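Local structure of alkylpurine DNA glycosylase AlkC (Pseudomonas fluorescens, 5VHV) at residues A[18-21]-A[22-25]; A[208-211]-A[212-215]. The protein excises alkylated purines from damaged DNA as a glycosylase of base excision repair, and does so without flipping the base out of the helix. All coordinates share one frame; numbering follows the deposited sequence.

Contact 1 of 2, residues A[18-21]-A[22-25]; sequences ASEM and TAVY
The last turn of helix 11-24 is closed on its buried side by M21 and Y25, four residues apart. The sulfur chain of M21 is bent at chi2 and chi3 (-61° and -50°), which carries CE to the edge of the tyrosine ring, near its plane, with CE 4.2 Å from CD2 of Y25. The same methyl lies 4.2 Å from V24 CG2, the two neighbours at roughly a right angle about it. Y25 is the first residue past helical geometry: its bond from N to M21 O is weak, bent to 120° at the hydrogen, whereas T22 N to A18 O is a regular i to i+4 bond of 2.9 Å. V24 CG2 sits 3.3 Å from M21 O, beside the carbonyl that receives this weak last bond. L75 of helix 65-75 also meets M21, while L71 touches Y25. On the outer side E20 OE1 makes a salt bridge to R78, which also touches A23 and V24, and S19 OG is hydrogen-bonded to Q15 O, one turn earlier. The chemistry is thus divided: M21, V24 and Y25 face helix 65-75, and a charged pair ties the more open flank to the loop that carries R78.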
# COMPACT_ATOMS: atom_id res chain seq x y z
N ALA A 18 -13.09 -25.88 9.98
CA ALA A 18 -14.24 -26.76 10.24
C ALA A 18 -14.29 -27.20 11.70
O ALA A 18 -15.37 -27.26 12.30
CB ALA A 18 -14.19 -27.98 9.32
N SER A 19 -13.14 -27.53 12.29
CA SER A 19 -13.13 -27.98 13.68
C SER A 19 -13.57 -26.86 14.62
O SER A 19 -14.32 -27.09 15.57
CB SER A 19 -11.73 -28.47 14.06
OG SER A 19 -11.34 -29.55 13.23
N GLU A 20 -13.10 -25.64 14.37
CA GLU A 20 -13.52 -24.53 15.22
C GLU A 20 -14.98 -24.16 14.98
O GLU A 20 -15.67 -23.75 15.92
CB GLU A 20 -12.60 -23.34 14.99
CG GLU A 20 -11.13 -23.61 15.38
CD GLU A 20 -10.94 -24.06 16.81
OE1 GLU A 20 -11.68 -23.59 17.70
OE2 GLU A 20 -10.05 -24.90 17.04
N MET A 21 -15.47 -24.34 13.76
CA MET A 21 -16.90 -24.14 13.52
C MET A 21 -17.73 -25.16 14.29
O MET A 21 -18.78 -24.82 14.85
CB MET A 21 -17.23 -24.24 12.03
CG MET A 21 -17.14 -22.95 11.25
SD MET A 21 -18.26 -21.65 11.83
CE MET A 21 -19.83 -22.47 11.92
N THR A 22 -17.30 -26.42 14.30
CA THR A 22 -17.98 -27.44 15.09
C THR A 22 -17.97 -27.07 16.56
O THR A 22 -18.94 -27.34 17.29
CB THR A 22 -17.32 -28.80 14.85
OG1 THR A 22 -17.68 -29.28 13.55
CG2 THR A 22 -17.76 -29.82 15.90
N ALA A 23 -16.88 -26.46 17.04
CA ALA A 23 -16.81 -26.08 18.45
C ALA A 23 -17.86 -25.04 18.79
O ALA A 23 -18.45 -25.09 19.88
CB ALA A 23 -15.41 -25.58 18.81
N VAL A 24 -18.12 -24.08 17.90
CA VAL A 24 -19.14 -23.06 18.18
C VAL A 24 -20.54 -23.51 17.77
O VAL A 24 -21.53 -22.92 18.22
CB VAL A 24 -18.83 -21.70 17.52
CG1 VAL A 24 -17.41 -21.24 17.86
CG2 VAL A 24 -19.03 -21.73 16.02
N TYR A 25 -20.64 -24.55 16.95
CA TYR A 25 -21.91 -24.95 16.33
C TYR A 25 -21.88 -26.46 16.18
O TYR A 25 -21.48 -26.99 15.13
CB TYR A 25 -22.09 -24.25 14.99
CG TYR A 25 -23.33 -24.60 14.20
CD1 TYR A 25 -24.53 -24.91 14.84
CD2 TYR A 25 -23.30 -24.61 12.82
CE1 TYR A 25 -25.67 -25.22 14.10
CE2 TYR A 25 -24.43 -24.92 12.07
CZ TYR A 25 -25.61 -25.22 12.72
OH TYR A 25 -26.73 -25.52 11.95

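Contact 2 of 2, residues A[208-211]-A[212-215]; sequences VLSL and IEGW
L211 and W215 meet at the C-terminal end of helix 205-213, where the backbone must find partners for its last carbonyls. I212 N gives a bond of 2.9 Å to V208 O and E213 N one of 2.9 Å to L209 O, both regular helical links. The single N-H of G214 is then shared between two acceptors: a weak bond reaches S210 O at 3.4 Å, while the stronger one goes to L211 O at 2.9 Å, with the donor 55° out of the carbonyl plane. This tightening from i to i+4 toward i to i+3 continues in W215 N, bonded to I212 O. L211 O also has W215 CD1 at 3.4 Å, the closest approach of the indole to L211. Glycine suits the turn, since a CB here would probably sit tightly against L211 O. The helix belongs to the all-helical part of the chain, within the DNA alkylation repair family region, and its apolar side packs on helices 187-201 and 220-229. There L211, with CG anti to the backbone N (chi1 -175°), lays CD2 4.0 Å from W215 CZ2, and the two side chains cross. I212 CG1 lies over one indole face, offset toward the rim, and its CD1 runs alongside V208 CG1 at 3.7 Å. W215 itself packs on L197, T222 and I225. Replacing W215 with an alanine would probably open a gap beside L211 and I212 and cost those contacts with the flanking helices. The polar side chains reach R240 of helix 239-244: E213 OE1 forms a salt bridge with it, and S210 OG is bonded both to the same guanidinium and to E206 O. E213 OE2 too has a partner outside 208-215. The extended E213 chain passes over L209 O, CG standing 3.1 Å from that oxygen.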
# COMPACT_ATOMS: atom_id res chain seq x y z
N VAL A 208 -3.80 17.51 -3.11
CA VAL A 208 -3.00 17.04 -1.98
C VAL A 208 -1.98 18.10 -1.58
O VAL A 208 -1.75 18.34 -0.39
CB VAL A 208 -2.32 15.71 -2.33
CG1 VAL A 208 -1.36 15.29 -1.23
CG2 VAL A 208 -3.35 14.61 -2.60
N LEU A 209 -1.33 18.73 -2.56
CA LEU A 209 -0.32 19.74 -2.26
C LEU A 209 -0.94 20.91 -1.52
O LEU A 209 -0.41 21.37 -0.51
CB LEU A 209 0.37 20.21 -3.54
CG LEU A 209 1.26 19.14 -4.20
CD1 LEU A 209 1.51 19.51 -5.68
CD2 LEU A 209 2.57 18.99 -3.45
N SER A 210 -2.08 21.40 -2.01
CA SER A 210 -2.76 22.48 -1.32
C SER A 210 -3.16 22.07 0.09
O SER A 210 -3.01 22.86 1.04
CB SER A 210 -3.98 22.92 -2.13
OG SER A 210 -3.58 23.57 -3.33
N LEU A 211 -3.69 20.85 0.24
CA LEU A 211 -4.07 20.36 1.56
C LEU A 211 -2.90 20.41 2.53
O LEU A 211 -2.99 20.99 3.61
CB LEU A 211 -4.61 18.93 1.45
CG LEU A 211 -5.17 18.31 2.74
CD1 LEU A 211 -6.54 18.93 3.07
CD2 LEU A 211 -5.27 16.79 2.64
N ILE A 212 -1.78 19.80 2.14
CA ILE A 212 -0.66 19.68 3.06
C ILE A 212 0.02 21.03 3.27
O ILE A 212 0.59 21.30 4.34
CB ILE A 212 0.29 18.58 2.56
CG1 ILE A 212 -0.44 17.23 2.54
CG2 ILE A 212 1.51 18.48 3.44
CD1 ILE A 212 0.41 16.07 1.98
N GLU A 213 -0.10 21.94 2.31
CA GLU A 213 0.38 23.30 2.54
C GLU A 213 -0.41 24.00 3.65
O GLU A 213 0.05 25.03 4.16
CB GLU A 213 0.34 24.09 1.23
CG GLU A 213 1.47 23.68 0.28
CD GLU A 213 1.31 24.19 -1.13
OE1 GLU A 213 0.29 24.85 -1.43
OE2 GLU A 213 2.21 23.92 -1.94
N GLY A 214 -1.57 23.49 4.03
CA GLY A 214 -2.33 24.02 5.14
C GLY A 214 -2.07 23.32 6.46
O GLY A 214 -2.64 23.71 7.49
N TRP A 215 -1.21 22.31 6.46
CA TRP A 215 -0.96 21.50 7.64
C TRP A 215 0.15 22.10 8.49
O TRP A 215 1.00 22.86 8.01
CB TRP A 215 -0.56 20.09 7.24
CG TRP A 215 -1.65 19.21 6.85
CD1 TRP A 215 -2.97 19.52 6.70
CD2 TRP A 215 -1.52 17.82 6.55
NE1 TRP A 215 -3.68 18.40 6.33
CE2 TRP A 215 -2.80 17.34 6.23
CE3 TRP A 215 -0.44 16.93 6.54
CZ2 TRP A 215 -3.03 16.01 5.89
CZ3 TRP A 215 -0.66 15.62 6.19
CH2 TRP A 215 -1.95 15.17 5.87

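In the fold
Contact 1 (18-25) comes first along the chain and contact 2 (208-215) much later, in series. They lie on opposite sides of the chain's centre, with their own centres about 51 Å apart and nearest atoms about 41 Å apart, so neither touches the other. Each is the C-terminal end of a different helix, 11-24 and 205-213, in the all-helical part that precedes the seven-stranded sheet of residues 253-359. Contact 2 comes within about 12 Å of the bound DNA at the nearest atoms and contact 1 within about 21 Å. Neither touches the DNA; each is packing within the helical part, far from the other.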